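PDB 1UN8: dihydroxyacetone kinase from Citrobacter freundii, which catalyses the ATP-dependent phosphorylation of dihydroxyacetone to dihydroxyacetone phosphate, the second step of the oxidative route of glycerol fermentation. Local coordinates for residues G154-L157 against V158-I161; E178-Y181 against A182-N185; T476-D479 against A480-A484; A502-G505 against A506-C510. All coordinates share one frame; numbering follows the deposited sequence.

Contact 1. Residues G154-L157 against V158-I161; sequences GTIL and VHKI
His159 sits one helical turn beyond Thr155, and the two side chains run next to each other and point the same way. The histidine begins at CB, which rests 3.4 Å from Ile156 O. With CG anti to the carbonyl carbon (chi1 -72°), the ring is carried back along the helix toward the preceding turn. CG and ND1 then pass Thr155 O, which stands 3.8 Å above one face of the ring, toward its rim, while CD2 comes to 4.1 Å from Ile156 CA. Farther out, CE1 meets Thr155 CG2 at 3.9 Å, an off-centre CH-pi contact. A threonine suits this place because its methyl can lean on the imidazole while OG1 turns to Ile152 O. At the tip, NE2 is hydrogen-bonded to His65 ND1, which probably helps fix the rotation of the ring.

All this lies in the opening turns of helix 155-167, which packs on strands 104-109 and 132-137 of the DhaK part, a helix-on-sheet arrangement close to the substrate-binding Lys109. Thr155 O serves His159 N at 3.1 Å and, weakly, Val158 N, whereas Lys160 N reaches Ile156 O at 3.0 Å. Val158, a compact beta-branched residue, has CB 3.0 Å from Thr155 O and turns its methyls to Leu135, Val137 and Ile107. Lys160 touches Leu157 O with CB, then bends away along its chain to place its ammonium group on Ala317 O and Thr320 O, and the buried lysine also makes a cation-pi contact with Trp327.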
loop_
_atom_site.group_PDB
_atom_site.type_symbol
_atom_site.label_atom_id
_atom_site.label_comp_id
_atom_site.label_asym_id
_atom_site.label_seq_id
_atom_site.Cartn_x
_atom_site.Cartn_y
_atom_site.Cartn_z
ATOM N N GLY A 154 12.585 1.059 -11.737
ATOM C CA GLY A 154 12.805 0.561 -13.081
ATOM C C GLY A 154 13.527 -0.774 -13.142
ATOM O O GLY A 154 13.384 -1.524 -14.101
ATOM N N THR A 155 14.309 -1.068 -12.114
ATOM C CA THR A 155 15.053 -2.310 -12.078
ATOM C C THR A 155 14.189 -3.515 -12.446
ATOM O O THR A 155 14.617 -4.375 -13.202
ATOM C CB THR A 155 15.664 -2.564 -10.676
ATOM O OG1 THR A 155 16.573 -1.503 -10.335
ATOM C CG2 THR A 155 16.398 -3.903 -10.653
ATOM N N ILE A 156 12.971 -3.580 -11.927
ATOM C CA ILE A 156 12.136 -4.726 -12.229
ATOM C C ILE A 156 11.763 -4.798 -13.702
ATOM O O ILE A 156 11.478 -5.876 -14.218
ATOM C CB ILE A 156 10.851 -4.760 -11.369
ATOM C CG1 ILE A 156 9.998 -3.528 -11.657
ATOM C CG2 ILE A 156 11.216 -4.908 -9.889
ATOM C CD1 ILE A 156 8.499 -3.840 -11.716
ATOM N N LEU A 157 11.743 -3.665 -14.392
ATOM C CA LEU A 157 11.426 -3.719 -15.807
ATOM C C LEU A 157 12.590 -4.431 -16.476
ATOM O O LEU A 157 12.427 -5.077 -17.514
ATOM C CB LEU A 157 11.254 -2.323 -16.392
ATOM C CG LEU A 157 10.060 -1.536 -15.855
ATOM C CD1 LEU A 157 9.975 -0.218 -16.618
ATOM C CD2 LEU A 157 8.774 -2.340 -16.000
ATOM N N VAL A 158 13.769 -4.324 -15.866
ATOM C CA VAL A 158 14.950 -4.980 -16.399
ATOM C C VAL A 158 14.816 -6.480 -16.139
ATOM O O VAL A 158 15.162 -7.298 -16.993
ATOM C CB VAL A 158 16.240 -4.431 -15.748
ATOM C CG1 VAL A 158 17.443 -5.234 -16.206
ATOM C CG2 VAL A 158 16.428 -2.972 -16.140
ATOM N N HIS A 159 14.300 -6.844 -14.968
ATOM C CA HIS A 159 14.114 -8.259 -14.652
ATOM C C HIS A 159 13.197 -8.873 -15.711
ATOM O O HIS A 159 13.447 -9.959 -16.214
ATOM C CB HIS A 159 13.450 -8.448 -13.277
ATOM C CG HIS A 159 14.336 -8.141 -12.110
ATOM N ND1 HIS A 159 15.696 -7.952 -12.234
ATOM C CD2 HIS A 159 14.065 -8.066 -10.785
ATOM C CE1 HIS A 159 16.225 -7.777 -11.033
ATOM N NE2 HIS A 159 15.256 -7.845 -10.138
ATOM N N LYS A 160 12.135 -8.148 -16.041
ATOM C CA LYS A 160 11.142 -8.600 -17.006
ATOM C C LYS A 160 11.745 -8.977 -18.353
ATOM O O LYS A 160 11.453 -10.037 -18.906
ATOM C CB LYS A 160 10.087 -7.510 -17.213
ATOM C CG LYS A 160 8.792 -8.002 -17.849
ATOM C CD LYS A 160 8.174 -9.126 -17.014
ATOM C CE LYS A 160 6.844 -9.583 -17.593
ATOM N NZ LYS A 160 6.984 -10.174 -18.956
ATOM N N ILE A 161 12.572 -8.090 -18.890
ATOM C CA ILE A 161 13.214 -8.330 -20.173
ATOM C C ILE A 161 14.231 -9.465 -20.074
ATOM O O ILE A 161 14.256 -10.361 -20.924
ATOM C CB ILE A 161 13.887 -7.034 -20.678
ATOM C CG1 ILE A 161 12.840 -6.172 -21.389
ATOM C CG2 ILE A 161 15.075 -7.361 -21.560
ATOM C CD1 ILE A 161 12.701 -6.494 -22.862
#

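Contact 2. Residues E178-Y181 against A182-N185; sequences EAQY and AASN
The backbone runs as helix through Ala183, with Ala182 N, Ala183 N and Ser184 N bonded to Glu178 O, Ala179 O and Gln180 O, and the chain leaves the helix by Asn185. The side chain of Asn185 makes two contacts with Tyr181. Asn185 ND2 donates to Tyr181 O at 2.8 Å, in a nearly straight bond (165°) with the carbonyl oxygen in the plane of the amide. Asn185 N adds only a weak bond to that oxygen, so the side chain is what mainly satisfies a carbonyl near the end of the helix, a task for which a short carboxamide is well suited.

The same ND2 stands over the centre of the Tyr181 ring, 3.7 Å above its plane, with ring and amide planes 67° apart. The tyrosine reaches this place because CG is anti to the backbone N (chi1 -173°), which carries the ring outward from the helix to where the Asn185 amide nitrogen can stand over its face. On another side of the helix, Gln180 bends at its second torsion and brings NE2 to 3.0 Å from Ser184 OG, a hydrogen bond tilted slightly from the amide plane, made at an exposed position where polar ends are at ease. The small CB of Ala183 fits against Gln180 O at 3.4 Å.

Small alanines let the helices lie close: Ala182 packs on Ile161 and the partly exposed Ala183 on Val158 of helix 155-167, Ala179 lies on Leu135 of strand 132-137, and Asn185 joins its backbone to Val309 of strand 301-309 as the chain enters strand 186-192.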
loop_
_atom_site.group_PDB
_atom_site.type_symbol
_atom_site.label_atom_id
_atom_site.label_comp_id
_atom_site.label_asym_id
_atom_site.label_seq_id
_atom_site.Cartn_x
_atom_site.Cartn_y
_atom_site.Cartn_z
ATOM N N GLU A 178 20.341 -7.887 -24.071
ATOM C CA GLU A 178 18.974 -7.387 -24.004
ATOM C C GLU A 178 18.676 -6.674 -22.686
ATOM O O GLU A 178 18.016 -5.633 -22.666
ATOM C CB GLU A 178 17.991 -8.549 -24.195
ATOM C CG GLU A 178 18.014 -9.191 -25.584
ATOM C CD GLU A 178 17.611 -8.226 -26.684
ATOM O OE1 GLU A 178 16.769 -7.334 -26.432
ATOM O OE2 GLU A 178 18.124 -8.367 -27.810
ATOM N N ALA A 179 19.161 -7.256 -21.593
ATOM C CA ALA A 179 18.971 -6.700 -20.264
ATOM C C ALA A 179 19.581 -5.304 -20.209
ATOM O O ALA A 179 18.984 -4.365 -19.667
ATOM C CB ALA A 179 19.628 -7.594 -19.233
ATOM N N GLN A 180 20.779 -5.168 -20.763
ATOM C CA GLN A 180 21.449 -3.882 -20.774
ATOM C C GLN A 180 20.658 -2.919 -21.659
ATOM O O GLN A 180 20.499 -1.743 -21.338
ATOM C CB GLN A 180 22.883 -4.047 -21.290
ATOM C CG GLN A 180 23.620 -2.726 -21.562
ATOM C CD GLN A 180 23.877 -1.882 -20.304
ATOM O OE1 GLN A 180 24.730 -2.216 -19.476
ATOM N NE2 GLN A 180 23.138 -0.785 -20.168
ATOM N N TYR A 181 20.146 -3.428 -22.770
ATOM C CA TYR A 181 19.374 -2.608 -23.696
ATOM C C TYR A 181 18.142 -2.049 -22.983
ATOM O O TYR A 181 17.787 -0.882 -23.156
ATOM C CB TYR A 181 18.952 -3.435 -24.918
ATOM C CG TYR A 181 18.279 -2.626 -26.009
ATOM C CD1 TYR A 181 18.951 -1.584 -26.652
ATOM C CD2 TYR A 181 16.969 -2.898 -26.398
ATOM C CE1 TYR A 181 18.335 -0.829 -27.656
ATOM C CE2 TYR A 181 16.340 -2.154 -27.400
ATOM C CZ TYR A 181 17.029 -1.124 -28.025
ATOM O OH TYR A 181 16.407 -0.406 -29.028
ATOM N N ALA A 182 17.487 -2.884 -22.184
ATOM C CA ALA A 182 16.309 -2.435 -21.449
ATOM C C ALA A 182 16.727 -1.356 -20.448
ATOM O O ALA A 182 16.130 -0.283 -20.384
ATOM C CB ALA A 182 15.659 -3.607 -20.720
ATOM N N ALA A 183 17.761 -1.649 -19.673
ATOM C CA ALA A 183 18.252 -0.702 -18.692
ATOM C C ALA A 183 18.446 0.667 -19.344
ATOM O O ALA A 183 17.869 1.659 -18.904
ATOM C CB ALA A 183 19.569 -1.199 -18.096
ATOM N N SER A 184 19.245 0.709 -20.404
ATOM C CA SER A 184 19.533 1.955 -21.114
ATOM C C SER A 184 18.294 2.715 -21.577
ATOM O O SER A 184 18.364 3.898 -21.891
ATOM C CB SER A 184 20.428 1.674 -22.320
ATOM O OG SER A 184 21.692 1.193 -21.902
ATOM N N ASN A 185 17.162 2.036 -21.619
ATOM C CA ASN A 185 15.926 2.666 -22.049
ATOM C C ASN A 185 14.945 2.852 -20.895
ATOM O O ASN A 185 13.746 3.050 -21.108
ATOM C CB ASN A 185 15.284 1.828 -23.152
ATOM C CG ASN A 185 15.947 2.036 -24.499
ATOM O OD1 ASN A 185 15.679 3.020 -25.182
ATOM N ND2 ASN A 185 16.829 1.117 -24.882
#

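Contact 3. Residues T476-D479 against A480-A484; sequences TMID and ALQPA
The carbonyl group of Met477 is met by two donors of the next turn: Leu481 N lies ahead of the oxygen at 2.9 Å, with a C=O...N angle of 162°, whereas Ala480 N stands above the carbonyl plane, 52° out of it, at 3.0 Å. The CG and CD atoms of the Pro483 ring meet the carbonyl oxygens one turn back, CG 3.1 Å from Asp479 O and CD 3.6 Å from Ile478 O. Lacking an N-H, proline cannot bond back to the turn before, and the helix kinks there. Gln482 N still reaches Ile478 O at 3.0 Å.

At the start of the helix, Thr476 and Asp479 form a capping box. Thr476 OG1 accepts from Ile478 N, although the position of that nitrogen is less certain, while Asp479 OD2 takes a weak and doubtful bond from Thr476 N. The other carboxylate oxygen, OD1, accepts from Gly473 N. Thr476 and Met477 also bind ATP, so this helix start lies at the nucleotide site. Apolar and flexible, Met477 brings CE to 4.4 Å from Leu481 CD1, and its side chain lies near the bound phospholipid.

Helix 478-490 packs among its barrel neighbours: Ile478 and Leu481 on Leu461 of helix 453-468, Met477 and Ala480 on Leu539 of helix 534-547, and Pro483 on Ala501 of helix 495-511.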
loop_
_atom_site.group_PDB
_atom_site.type_symbol
_atom_site.label_atom_id
_atom_site.label_comp_id
_atom_site.label_asym_id
_atom_site.label_seq_id
_atom_site.Cartn_x
_atom_site.Cartn_y
_atom_site.Cartn_z
ATOM N N THR A 476 -35.160 9.044 21.924
ATOM C CA THR A 476 -35.474 9.819 20.724
ATOM C C THR A 476 -36.989 9.905 20.634
ATOM O O THR A 476 -37.696 9.254 21.409
ATOM C CB THR A 476 -34.955 9.148 19.440
ATOM O OG1 THR A 476 -35.827 8.068 19.075
ATOM C CG2 THR A 476 -33.544 8.619 19.655
ATOM N N MET A 477 -37.489 10.686 19.685
ATOM C CA MET A 477 -38.930 10.831 19.525
ATOM C C MET A 477 -39.652 9.476 19.506
ATOM O O MET A 477 -40.833 9.386 19.835
ATOM C CB MET A 477 -39.227 11.601 18.249
ATOM C CG MET A 477 -38.810 10.896 16.996
ATOM S SD MET A 477 -39.079 11.995 15.609
ATOM C CE MET A 477 -40.813 11.714 15.309
ATOM N N ILE A 478 -38.934 8.422 19.135
ATOM C CA ILE A 478 -39.513 7.089 19.086
ATOM C C ILE A 478 -40.150 6.724 20.424
ATOM O O ILE A 478 -41.223 6.113 20.466
ATOM C CB ILE A 478 -38.435 6.026 18.751
ATOM C CG1 ILE A 478 -37.761 6.361 17.414
ATOM C CG2 ILE A 478 -39.061 4.637 18.703
ATOM C CD1 ILE A 478 -38.696 6.386 16.238
ATOM N N ASP A 479 -39.491 7.105 21.518
ATOM C CA ASP A 479 -39.991 6.795 22.855
ATOM C C ASP A 479 -41.395 7.301 23.160
ATOM O O ASP A 479 -42.062 6.790 24.059
ATOM C CB ASP A 479 -39.024 7.320 23.910
ATOM C CG ASP A 479 -37.615 6.863 23.662
ATOM O OD1 ASP A 479 -37.374 5.643 23.742
ATOM O OD2 ASP A 479 -36.740 7.708 23.398
ATOM N N ALA A 480 -41.841 8.300 22.412
ATOM C CA ALA A 480 -43.171 8.842 22.609
ATOM C C ALA A 480 -44.068 8.430 21.437
ATOM O O ALA A 480 -45.257 8.167 21.618
ATOM C CB ALA A 480 -43.106 10.378 22.723
ATOM N N LEU A 481 -43.485 8.359 20.242
ATOM C CA LEU A 481 -44.236 8.012 19.038
ATOM C C LEU A 481 -44.803 6.600 19.057
ATOM O O LEU A 481 -45.994 6.402 18.842
ATOM C CB LEU A 481 -43.359 8.172 17.793
ATOM C CG LEU A 481 -43.966 8.806 16.534
ATOM C CD1 LEU A 481 -43.370 8.119 15.327
ATOM C CD2 LEU A 481 -45.469 8.687 16.513
ATOM N N GLN A 482 -43.945 5.620 19.305
ATOM C CA GLN A 482 -44.381 4.230 19.327
ATOM C C GLN A 482 -45.546 3.999 20.283
ATOM O O GLN A 482 -46.567 3.439 19.896
ATOM C CB GLN A 482 -43.219 3.314 19.703
ATOM C CG GLN A 482 -43.560 1.856 19.581
ATOM C CD GLN A 482 -42.436 1.058 18.960
ATOM O OE1 GLN A 482 -41.346 0.936 19.532
ATOM N NE2 GLN A 482 -42.691 0.515 17.774
ATOM N N PRO A 483 -45.403 4.428 21.549
ATOM C CA PRO A 483 -46.482 4.243 22.519
ATOM C C PRO A 483 -47.786 4.787 21.961
ATOM O O PRO A 483 -48.823 4.125 22.028
ATOM C CB PRO A 483 -45.994 5.041 23.727
ATOM C CG PRO A 483 -44.520 4.902 23.645
ATOM C CD PRO A 483 -44.252 5.108 22.177
ATOM N N ALA A 484 -47.709 5.992 21.396
ATOM C CA ALA A 484 -48.869 6.659 20.820
ATOM C C ALA A 484 -49.450 5.884 19.651
ATOM O O ALA A 484 -50.666 5.696 19.573
ATOM C CB ALA A 484 -48.492 8.071 20.375
#

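Contact 4. Residues A502-G505 against A506-C510; sequences AQAG and AERTC
On helix 495-511 of the eight-helix barrel that forms the ATP-binding domain, Gln503 and Glu507 make an i to i+4 side-chain pair. Gln503 NE2 donates to Glu507 OE1 at 3.1 Å with an angle of 164°. The bond lies nearly in the amide plane but meets the carboxylate from above its plane, the two flat groups standing 87° apart. Gln503, with CG anti to the backbone N (chi1 -179°) and a bend at its second torsion, reaches forward, while the extended Glu507 runs back, its CG passing 3.2 Å from Gln503 O.

The Arg508 chain, bent at its third torsion, folds its guanidinium back on the previous turn. One face lies over the peptide joining Ala504 and Gly505, with NH2 3.4 Å from Gly505 CA and NH1 3.8 Å from Ala504 CB. Gly505 has no side chain to hold the flat group off, and the methyl of Ala504 is small enough to lie beside it. Both charged residues are exposed and also touch a crystal neighbour.

Buried Thr509 uses its hydroxyl twice: OG1 donates to Ala506 O at 2.7 Å, on a lone pair in the carbonyl plane, and is also bonded to the backbone N of Asp533, an ATP-binding residue. OG1 takes the crowded position between N and the carbonyl carbon, which turns the CG2 methyl to 3.4 Å from Gly505 O. Such back-bonding to the preceding turn is characteristic of threonine within helices, and here it ties the end of helix 495-511 to the loop of the nucleotide site.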
loop_
_atom_site.group_PDB
_atom_site.type_symbol
_atom_site.label_atom_id
_atom_site.label_comp_id
_atom_site.label_asym_id
_atom_site.label_seq_id
_atom_site.Cartn_x
_atom_site.Cartn_y
_atom_site.Cartn_z
ATOM N N ALA A 502 -47.818 8.687 24.756
ATOM C CA ALA A 502 -46.673 9.449 24.287
ATOM C C ALA A 502 -46.039 10.189 25.459
ATOM O O ALA A 502 -44.813 10.195 25.625
ATOM C CB ALA A 502 -47.109 10.446 23.201
ATOM N N GLN A 503 -46.887 10.813 26.270
ATOM C CA GLN A 503 -46.437 11.576 27.429
ATOM C C GLN A 503 -45.618 10.718 28.394
ATOM O O GLN A 503 -44.591 11.169 28.907
ATOM C CB GLN A 503 -47.647 12.189 28.137
ATOM C CG GLN A 503 -47.325 13.038 29.357
ATOM C CD GLN A 503 -46.363 14.173 29.064
ATOM O OE1 GLN A 503 -46.308 14.686 27.952
ATOM N NE2 GLN A 503 -45.611 14.583 30.076
ATOM N N ALA A 504 -46.058 9.484 28.636
ATOM C CA ALA A 504 -45.326 8.589 29.538
ATOM C C ALA A 504 -43.958 8.309 28.936
ATOM O O ALA A 504 -42.940 8.356 29.622
ATOM C CB ALA A 504 -46.090 7.285 29.727
ATOM N N GLY A 505 -43.947 8.017 27.637
ATOM C CA GLY A 505 -42.701 7.739 26.952
ATOM C C GLY A 505 -41.748 8.919 26.999
ATOM O O GLY A 505 -40.546 8.738 27.184
ATOM N N ALA A 506 -42.271 10.129 26.829
ATOM C CA ALA A 506 -41.417 11.310 26.874
ATOM C C ALA A 506 -40.833 11.416 28.277
ATOM O O ALA A 506 -39.661 11.747 28.458
ATOM C CB ALA A 506 -42.216 12.553 26.549
ATOM N N GLU A 507 -41.667 11.128 29.269
ATOM C CA GLU A 507 -41.242 11.183 30.656
ATOM C C GLU A 507 -40.128 10.181 30.906
ATOM O O GLU A 507 -39.182 10.479 31.628
ATOM C CB GLU A 507 -42.445 10.937 31.581
ATOM C CG GLU A 507 -43.334 12.176 31.716
ATOM C CD GLU A 507 -44.719 11.881 32.259
ATOM O OE1 GLU A 507 -45.441 12.850 32.589
ATOM O OE2 GLU A 507 -45.087 10.689 32.342
ATOM N N ARG A 508 -40.217 9.002 30.295
ATOM C CA ARG A 508 -39.176 7.993 30.484
ATOM C C ARG A 508 -37.806 8.508 30.026
ATOM O O ARG A 508 -36.783 8.147 30.608
ATOM C CB ARG A 508 -39.531 6.687 29.747
ATOM C CG ARG A 508 -40.575 5.841 30.474
ATOM C CD ARG A 508 -40.781 4.480 29.826
ATOM N NE ARG A 508 -41.608 4.534 28.622
ATOM C CZ ARG A 508 -42.937 4.472 28.609
ATOM N NH1 ARG A 508 -43.615 4.349 29.741
ATOM N NH2 ARG A 508 -43.588 4.530 27.456
ATOM N N THR A 509 -37.783 9.368 29.007
ATOM C CA THR A 509 -36.509 9.894 28.507
ATOM C C THR A 509 -35.851 10.842 29.499
ATOM O O THR A 509 -34.660 11.113 29.400
ATOM C CB THR A 509 -36.649 10.628 27.138
ATOM O OG1 THR A 509 -37.219 11.929 27.320
ATOM C CG2 THR A 509 -37.511 9.826 26.199
ATOM N N CYS A 510 -36.621 11.354 30.449
ATOM C CA CYS A 510 -36.048 12.253 31.443
ATOM C C CYS A 510 -35.244 11.460 32.449
ATOM O O CYS A 510 -34.284 11.967 33.026
ATOM C CB CYS A 510 -37.135 13.007 32.188
ATOM S SG CYS A 510 -37.853 14.354 31.248
#

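The four contacts form two pairs at opposite sides of the chain's centre. Contacts 1 and 2 come first, on the successive helices 155-167 and 172-184 of the DhaK part, with centres about 9 Å apart and side chains packed together beside strand 132-137. Contacts 3 and 4 follow on helices 478-490 and 495-511, neighbours in the DhaL helical barrel, with centres about 8 Å apart. The nearest atoms of contact 1 and contact 3 are about 54 Å apart. Substrate-binding and ATP-binding regions are therefore remote within one chain, consistent with a homodimer in which the two domains that cooperate belong to different subunits.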